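Local coordinates for lipid binding protein LpqN (Mycobacterium tuberculosis, PDB 6E5F), which supports mycobacterial cell envelope biogenesis, binds a dodecyl trehaloside lipid, interacts with periplasmic domains of the MmpL3 and MmpL11 transporters and acts as a virulence factor, at residues A[59-64]-A[139-144]; A[81-86]-A[195-200]; A[165-170]-A[186-191]. All blocks are in the same frame, centred on the assembly; numbering follows the deposited sequence. Where two conformers were deposited one is given.

From the N terminus, the chain enters helix 61-66, which contact 1 (59-64 with 139-144) joins to the short helices 134-140 and 143-146, closing a loop that contains the first strands. Within that loop begins contact 2 (81-86 with 195-200), where the run into strand 84-86 packs on strand 195-206; it closes only after contact 1 has ended, so these two cross. Contact 3 (165-170 with 186-191) is a hairpin pairing nested inside the loop of contact 2 and in series with contact 1. Strands 179-192 and 195-206 are neighbours in the main sheet, linking contacts 2 and 3, while Ala141 and Pro142 of contact 1 rest on Trp168, Thr187 and Leu170 of contact 3.

Contact 1: residues A[59-64]-A[139-144]; sequences YTIADY and QFAPGE
Tyr59 brings its CD2 edge over the centre of the Phe140 ring, a T-shaped pair with centroids 4.8 Å apart and planes at 68°. A chi1 of -157°, with CG anti to the backbone N, swings the tyrosine ring toward Phe140. Tyr64 is the third member of the cluster, its CB 3.7 Å from Phe140 CD2, with the two rings oblique to each other. The phenol hydroxyls turn to other partners, Tyr59 to Asp67 and Tyr64 to the backbone N of Asp133. Farther along, Ile61 CD1 packs 3.6 Å from Ala141 CA, and Thr60 CG2 rests against the backbone of Gly143 and Glu144. Gly143 allows close backbone approach: its CA makes a CA-H...O contact of 3.4 Å with Tyr59 O. A water bridges the segments, accepting from Ile61 N and Glu144 N and hydrogen-bonding Phe140 O at 2.8 Å. At the start of helix 61-66, Asp63 N donates to Thr60 OG1 (3.0 Å) while Thr60 N donates to Asp63 OD2, met on the anti side and tilted from the carboxylate plane. Asp63 CB lies over one face of the Tyr59 ring, toward its rim. The helix thus carries an N-terminal capping box, with an aromatic cluster joining it to the turn between helices 134-140 and 143-146.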
# COMPACT_ATOMS: atom_id res chain seq x y z
N TYR A 59 -0.67 14.65 9.23
CA TYR A 59 0.38 13.84 9.83
C TYR A 59 0.40 12.47 9.16
O TYR A 59 -0.65 11.85 8.96
CB TYR A 59 0.11 13.69 11.32
CG TYR A 59 1.33 13.37 12.16
CD1 TYR A 59 2.28 14.35 12.44
CD2 TYR A 59 1.52 12.11 12.69
CE1 TYR A 59 3.39 14.07 13.21
CE2 TYR A 59 2.63 11.82 13.46
CZ TYR A 59 3.56 12.80 13.72
OH TYR A 59 4.67 12.54 14.49
N THR A 60 1.60 11.99 8.81
CA THR A 60 1.76 10.74 8.08
C THR A 60 2.49 9.71 8.94
O THR A 60 3.02 10.01 10.01
CB THR A 60 2.55 10.96 6.79
OG1 THR A 60 3.89 11.34 7.11
CG2 THR A 60 1.90 12.04 5.93
N ILE A 61 2.51 8.48 8.44
CA ILE A 61 3.30 7.43 9.07
C ILE A 61 4.77 7.81 9.07
O ILE A 61 5.50 7.56 10.04
CB ILE A 61 3.04 6.08 8.38
CG1 ILE A 61 1.61 5.61 8.64
CG2 ILE A 61 4.05 5.04 8.86
CD1 ILE A 61 1.16 4.44 7.77
N ALA A 62 5.24 8.42 7.98
CA ALA A 62 6.63 8.87 7.93
C ALA A 62 6.92 9.90 9.01
O ALA A 62 7.99 9.87 9.64
CB ALA A 62 6.95 9.44 6.55
N ASP A 63 5.99 10.83 9.24
CA ASP A 63 6.16 11.79 10.32
C ASP A 63 6.22 11.08 11.67
O ASP A 63 7.07 11.40 12.52
CB ASP A 63 5.00 12.79 10.32
CG ASP A 63 4.95 13.64 9.06
OD1 ASP A 63 6.02 13.96 8.50
OD2 ASP A 63 3.83 13.99 8.63
N TYR A 64 5.33 10.11 11.88
CA TYR A 64 5.31 9.35 13.13
C TYR A 64 6.65 8.66 13.37
O TYR A 64 7.18 8.68 14.49
CB TYR A 64 4.16 8.35 13.07
CG TYR A 64 4.12 7.37 14.22
CD1 TYR A 64 3.95 7.80 15.52
CD2 TYR A 64 4.24 6.01 13.99
CE1 TYR A 64 3.91 6.90 16.57
CE2 TYR A 64 4.21 5.10 15.03
CZ TYR A 64 4.04 5.56 16.32
OH TYR A 64 4.01 4.64 17.35
N GLN A 139 -3.58 4.66 12.68
CA GLN A 139 -4.17 5.98 12.88
C GLN A 139 -3.68 6.98 11.85
O GLN A 139 -4.46 7.80 11.36
CB GLN A 139 -3.87 6.47 14.30
CG GLN A 139 -4.53 7.79 14.64
CD GLN A 139 -4.33 8.19 16.09
OE1 GLN A 139 -3.80 7.43 16.89
NE2 GLN A 139 -4.76 9.40 16.43
N PHE A 140 -2.40 6.93 11.48
CA PHE A 140 -1.81 7.92 10.59
C PHE A 140 -1.73 7.45 9.14
O PHE A 140 -1.25 8.22 8.29
CB PHE A 140 -0.42 8.32 11.10
CG PHE A 140 -0.44 8.89 12.49
CD1 PHE A 140 -1.37 9.86 12.84
CD2 PHE A 140 0.47 8.46 13.44
CE1 PHE A 140 -1.39 10.38 14.11
CE2 PHE A 140 0.45 8.99 14.72
CZ PHE A 140 -0.48 9.95 15.05
N ALA A 141 -2.20 6.25 8.84
CA ALA A 141 -2.19 5.76 7.46
C ALA A 141 -2.84 6.71 6.45
O ALA A 141 -2.28 6.84 5.35
CB ALA A 141 -2.87 4.39 7.41
N PRO A 142 -3.96 7.37 6.73
CA PRO A 142 -4.57 8.21 5.69
C PRO A 142 -3.79 9.48 5.36
O PRO A 142 -4.07 10.10 4.33
CB PRO A 142 -5.97 8.52 6.23
CG PRO A 142 -5.95 8.19 7.66
CD PRO A 142 -4.83 7.23 7.91
N GLY A 143 -2.81 9.86 6.18
CA GLY A 143 -2.17 11.15 6.00
C GLY A 143 -1.52 11.31 4.63
O GLY A 143 -1.62 12.37 4.01
N GLU A 144 -0.84 10.27 4.16
CA GLU A 144 -0.05 10.38 2.93
C GLU A 144 -0.93 10.73 1.73
O GLU A 144 -0.67 11.69 1.01
CB GLU A 144 0.72 9.08 2.68
CG GLU A 144 1.59 9.12 1.43
CD GLU A 144 2.34 7.82 1.20
OE1 GLU A 144 3.04 7.71 0.17
OE2 GLU A 144 2.23 6.91 2.04
O HOH W 1 0.52 8.26 6.18

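Contact 2: residues A[81-86]-A[195-200]; sequences GSPTID and AVFVLQ
The carbonyl oxygen of Phe197 accepts a hydrogen bond from Ile190 N, 2.7 Å away in the adjoining strand 179-192, and from the backbone so held the Phe197 ring rises to meet Gly81, Ser82 and Pro83. Pro83 CD sits over the centre of the ring, 3.4 Å from its centroid and 8° off the normal, a CH-pi contact in which the methylene next to the proline nitrogen points into the aromatic face. The neighbouring Pro83 CG reaches past the ring centre to the root of the side chain, close to Phe197 CG. At the far end of the ring, Gly81 O approaches Phe197 CZ at 3.2 Å, and Ser82 CA lies 3.7 Å from the same carbon; both come obliquely. CB of Phe197 points at the incoming chain, and the first torsion (chi1 -68°, CG anti to the carbonyl carbon) leans the ring back toward the Ala195 end of its strand, bringing CZ to Gly81 O. Ser82 CB touches Phe197 CE2 at 3.9 Å, whereas Ser82 OG takes no part in the apolar packing and is hydrogen-bonded to Asp79 O. The contact is made between two layers: strand 195-206 belongs to the large antiparallel sheet of this Mog1p/PsbP-clan domain, whereas strand 84-86 pairs with the C-terminal strand 225-227 in a separate two-stranded sheet, as in the backbone bonds of Thr84 with Thr227. The backbones stay apart, with Ser82 CA and Phe197 CA 7.8 Å from each other, and the gap is filled largely by the Phe197 ring, Pro83, Ile85 and Leu199. Beyond the proline, Ile85 and Leu199 extend toward each other tip to tip, Ile85 CG2 meeting Leu199 CD2 at 4.1 Å. Ile85 also packs on Ile190 and Leu125 of the main sheet and on Tyr104.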
# COMPACT_ATOMS: atom_id res chain seq x y z
N GLY A 81 13.64 -13.25 9.46
CA GLY A 81 12.85 -12.55 10.45
C GLY A 81 11.62 -11.84 9.92
O GLY A 81 10.91 -11.21 10.71
N SER A 82 11.35 -11.91 8.61
CA SER A 82 10.25 -11.15 8.03
C SER A 82 9.05 -12.05 7.75
O SER A 82 9.19 -13.25 7.57
CB SER A 82 10.70 -10.48 6.72
OG SER A 82 10.91 -11.43 5.69
N PRO A 83 7.85 -11.48 7.70
CA PRO A 83 6.67 -12.30 7.41
C PRO A 83 6.65 -12.73 5.95
O PRO A 83 7.25 -12.10 5.08
CB PRO A 83 5.49 -11.36 7.72
CG PRO A 83 6.04 -10.01 7.62
CD PRO A 83 7.49 -10.09 8.01
N THR A 84 5.96 -13.83 5.69
CA THR A 84 5.74 -14.31 4.33
C THR A 84 4.37 -13.80 3.88
O THR A 84 3.35 -14.12 4.50
CB THR A 84 5.78 -15.83 4.26
OG1 THR A 84 7.01 -16.31 4.83
CG2 THR A 84 5.68 -16.31 2.82
N ILE A 85 4.36 -13.00 2.82
CA ILE A 85 3.15 -12.35 2.33
C ILE A 85 2.89 -12.87 0.93
O ILE A 85 3.65 -12.59 -0.00
CB ILE A 85 3.29 -10.82 2.35
CG1 ILE A 85 3.52 -10.34 3.78
CG2 ILE A 85 2.05 -10.17 1.76
CD1 ILE A 85 4.02 -8.93 3.88
N ASP A 86 1.81 -13.64 0.79
CA ASP A 86 1.45 -14.26 -0.49
C ASP A 86 0.36 -13.39 -1.13
O ASP A 86 -0.83 -13.55 -0.85
CB ASP A 86 0.98 -15.69 -0.27
CG ASP A 86 0.59 -16.38 -1.57
OD1 ASP A 86 1.45 -16.50 -2.46
OD2 ASP A 86 -0.58 -16.82 -1.68
N ALA A 195 9.17 -6.75 16.26
CA ALA A 195 9.08 -5.62 15.36
C ALA A 195 7.62 -5.44 14.96
O ALA A 195 6.76 -6.27 15.28
CB ALA A 195 9.96 -5.82 14.13
N VAL A 196 7.35 -4.35 14.27
CA VAL A 196 6.07 -4.14 13.62
C VAL A 196 6.38 -3.98 12.14
O VAL A 196 7.02 -3.00 11.74
CB VAL A 196 5.32 -2.92 14.17
CG1 VAL A 196 4.05 -2.68 13.39
CG2 VAL A 196 5.00 -3.12 15.64
N PHE A 197 5.96 -4.94 11.34
CA PHE A 197 6.10 -4.84 9.90
C PHE A 197 4.89 -4.11 9.34
O PHE A 197 3.76 -4.29 9.81
CB PHE A 197 6.21 -6.23 9.28
CG PHE A 197 7.50 -6.94 9.63
CD1 PHE A 197 7.61 -7.66 10.80
CD2 PHE A 197 8.59 -6.86 8.78
CE1 PHE A 197 8.80 -8.30 11.12
CE2 PHE A 197 9.78 -7.50 9.10
CZ PHE A 197 9.88 -8.22 10.27
N VAL A 198 5.13 -3.24 8.37
CA VAL A 198 4.09 -2.43 7.76
C VAL A 198 4.12 -2.69 6.26
O VAL A 198 5.10 -2.36 5.58
CB VAL A 198 4.28 -0.94 8.05
CG1 VAL A 198 3.15 -0.12 7.40
CG2 VAL A 198 4.35 -0.68 9.56
N LEU A 199 3.05 -3.29 5.75
CA LEU A 199 2.87 -3.51 4.33
C LEU A 199 2.00 -2.40 3.79
O LEU A 199 0.95 -2.10 4.37
CB LEU A 199 2.18 -4.86 4.09
CG LEU A 199 1.76 -5.17 2.65
CD1 LEU A 199 2.98 -5.45 1.79
CD2 LEU A 199 0.79 -6.35 2.62
N GLN A 200 2.42 -1.79 2.70
CA GLN A 200 1.57 -0.83 2.00
C GLN A 200 1.39 -1.29 0.57
O GLN A 200 2.36 -1.68 -0.10
CB GLN A 200 2.14 0.59 2.08
CG GLN A 200 2.11 1.15 3.51
CD GLN A 200 2.32 2.65 3.59
OE1 GLN A 200 3.31 3.18 3.10
NE2 GLN A 200 1.37 3.34 4.22

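Contact 3: residues A[165-170]-A[186-191]; sequences FSAWQL and KTVVIP. With L6T (alpha-D-glucopyranosyl 6-O-dodecyl-alpha-D-glucopyranoside), chain B.
Phe165 and Ile190 meet at about a right angle: the Ile190 CG2 methyl stands over one face of the phenyl ring, toward its rim, 3.9 Å from the centroid in a CH-pi contact. Pro191 CD adds an oblique contact with the same ring, and Phe165 CB leans on Val188 CG1 at 3.8 Å. The two strands form the antiparallel hairpin 165-176/179-192 of the main sheet. Within it, Trp168 and Thr187 are a hydrogen-bonded pair, each N donating to the other's O at 2.8 Å, and Val189 N donates to Ser166 O in a nearly straight bond (168°). Ala167, Val188, Gln169 and Lys186 share the opposite face from Trp168 and Thr187. There the glutamine amide runs obliquely past the lysine chain, Gln169 OE1 lying 3.3 Å from Lys186 CD. The model gives this buried oxygen no polar partner. In the conformer given, the extended lysine chain, which leaves the backbone with chi1 at -169°, carries NZ to a salt bridge with Asp221 and a hydrogen bond with Thr161 O. Gln169 lines the lipid pocket: ligand carbon CBF, in the dodecyl chain of the bound trehaloside, lies over the plane of its amide, 3.3 Å from Gln169 NE2.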
# COMPACT_ATOMS: atom_id res chain seq x y z
N PHE A 165 -4.69 -9.79 9.69
CA PHE A 165 -4.09 -8.66 10.38
C PHE A 165 -4.89 -7.39 10.13
O PHE A 165 -5.59 -7.27 9.12
CB PHE A 165 -2.63 -8.47 9.94
CG PHE A 165 -1.71 -9.53 10.45
CD1 PHE A 165 -1.09 -9.39 11.68
CD2 PHE A 165 -1.46 -10.68 9.71
CE1 PHE A 165 -0.24 -10.37 12.16
CE2 PHE A 165 -0.62 -11.66 10.18
CZ PHE A 165 -0.01 -11.50 11.41
N SER A 166 -4.78 -6.45 11.07
CA SER A 166 -5.52 -5.20 10.98
C SER A 166 -4.93 -4.31 9.90
O SER A 166 -3.71 -4.25 9.72
CB SER A 166 -5.46 -4.47 12.32
OG SER A 166 -6.06 -5.24 13.35
N ALA A 167 -5.81 -3.59 9.20
CA ALA A 167 -5.41 -2.77 8.08
C ALA A 167 -6.27 -1.51 8.01
O ALA A 167 -7.27 -1.36 8.72
CB ALA A 167 -5.51 -3.55 6.76
N TRP A 168 -5.85 -0.61 7.14
CA TRP A 168 -6.58 0.61 6.83
C TRP A 168 -6.50 0.81 5.33
O TRP A 168 -5.45 0.61 4.73
CB TRP A 168 -5.95 1.83 7.52
CG TRP A 168 -6.88 2.98 7.49
CD1 TRP A 168 -6.94 3.97 6.55
CD2 TRP A 168 -7.93 3.24 8.42
NE1 TRP A 168 -7.96 4.84 6.85
CE2 TRP A 168 -8.58 4.42 7.99
CE3 TRP A 168 -8.36 2.60 9.58
CZ2 TRP A 168 -9.66 4.96 8.70
CZ3 TRP A 168 -9.43 3.14 10.27
CH2 TRP A 168 -10.06 4.31 9.83
N GLN A 169 -7.62 1.22 4.73
CA GLN A 169 -7.62 1.50 3.31
C GLN A 169 -8.32 2.81 3.05
O GLN A 169 -9.37 3.09 3.63
CB GLN A 169 -8.29 0.38 2.50
CG GLN A 169 -8.32 0.63 1.00
CD GLN A 169 -8.62 -0.62 0.20
OE1 GLN A 169 -8.00 -1.66 0.40
NE2 GLN A 169 -9.58 -0.52 -0.72
N LEU A 170 -7.73 3.62 2.18
CA LEU A 170 -8.44 4.77 1.65
C LEU A 170 -8.10 4.94 0.19
O LEU A 170 -7.02 4.55 -0.28
CB LEU A 170 -8.15 6.05 2.44
CG LEU A 170 -6.87 6.81 2.12
CD1 LEU A 170 -6.95 8.23 2.67
CD2 LEU A 170 -5.66 6.07 2.66
N LYS A 186 -3.67 0.61 0.82
CA LYS A 186 -4.00 -0.26 1.94
C LYS A 186 -2.75 -0.44 2.78
O LYS A 186 -1.70 -0.83 2.25
CB LYS A 186 -4.53 -1.61 1.47
CG LYS A 186 -5.13 -2.45 2.60
CD LYS A 186 -5.98 -3.60 2.09
CE LYS A 186 -6.89 -4.15 3.19
NZ LYS A 186 -7.90 -5.13 2.68
N THR A 187 -2.85 -0.14 4.06
CA THR A 187 -1.76 -0.30 5.01
C THR A 187 -2.13 -1.43 5.96
O THR A 187 -3.21 -1.42 6.55
CB THR A 187 -1.53 0.99 5.78
OG1 THR A 187 -1.15 2.04 4.88
CG2 THR A 187 -0.44 0.82 6.83
N VAL A 188 -1.24 -2.41 6.10
CA VAL A 188 -1.46 -3.56 6.97
C VAL A 188 -0.36 -3.56 8.02
O VAL A 188 0.82 -3.45 7.68
CB VAL A 188 -1.43 -4.88 6.18
CG1 VAL A 188 -1.84 -6.05 7.07
CG2 VAL A 188 -2.30 -4.80 4.93
N VAL A 189 -0.75 -3.67 9.28
CA VAL A 189 0.19 -3.69 10.39
C VAL A 189 0.35 -5.13 10.86
O VAL A 189 -0.63 -5.81 11.18
CB VAL A 189 -0.25 -2.76 11.52
CG1 VAL A 189 0.69 -2.84 12.70
CG2 VAL A 189 -0.31 -1.33 11.01
N ILE A 190 1.60 -5.59 10.91
CA ILE A 190 1.91 -6.99 11.16
C ILE A 190 2.90 -7.05 12.32
O ILE A 190 4.12 -7.09 12.08
CB ILE A 190 2.46 -7.67 9.90
CG1 ILE A 190 1.50 -7.48 8.71
CG2 ILE A 190 2.72 -9.16 10.16
CD1 ILE A 190 2.17 -7.72 7.36
N PRO A 191 2.45 -7.04 13.57
CA PRO A 191 3.39 -7.18 14.69
C PRO A 191 3.96 -8.59 14.72
O PRO A 191 3.21 -9.57 14.68
CB PRO A 191 2.52 -6.90 15.93
CG PRO A 191 1.26 -6.27 15.40
CD PRO A 191 1.07 -6.86 14.05
C1 L6T B . -13.93 10.68 -4.65
C2 L6T B . -13.34 11.21 -5.95
C3 L6T B . -13.84 10.37 -7.10
C4 L6T B . -13.45 8.92 -6.85
C5 L6T B . -14.10 8.47 -5.54
C6 L6T B . -13.82 6.96 -5.28
CAA L6T B . -15.86 10.59 -3.34
CAO L6T B . -15.97 12.95 -2.96
CAP L6T B . -15.47 14.07 -2.05
CAR L6T B . -17.49 12.91 -2.95
CAT L6T B . -17.96 11.79 -3.87
CAV L6T B . -17.37 10.49 -3.36
CAX L6T B . -11.95 5.65 -4.79
CAY L6T B . -11.88 4.40 -5.71
CAZ L6T B . -10.69 3.65 -5.11
CBA L6T B . -10.78 2.21 -5.61
CBB L6T B . -9.29 1.83 -5.60
CBC L6T B . -9.19 0.40 -5.16
CBD L6T B . -7.66 0.07 -5.02
CBE L6T B . -7.59 -1.10 -4.07
CBF L6T B . -6.95 -0.71 -2.69
CBG L6T B . -5.41 -0.62 -2.83
CBH L6T B . -4.83 -1.93 -3.31
CBI L6T B . -5.42 -3.17 -2.63
O1 L6T B . -15.36 10.81 -4.67
O2 L6T B . -13.75 12.56 -6.14
O3 L6T B . -13.25 10.82 -8.32
O4 L6T B . -13.93 8.12 -7.93
O5 L6T B . -13.58 9.29 -4.46
O6 L6T B . -12.44 6.81 -5.47
OAN L6T B . -15.45 11.69 -2.49
OAQ L6T B . -15.84 13.78 -0.70
OAS L6T B . -18.02 14.16 -3.42
OAU L6T B . -19.39 11.72 -3.86
OAW L6T B . -17.77 9.41 -4.22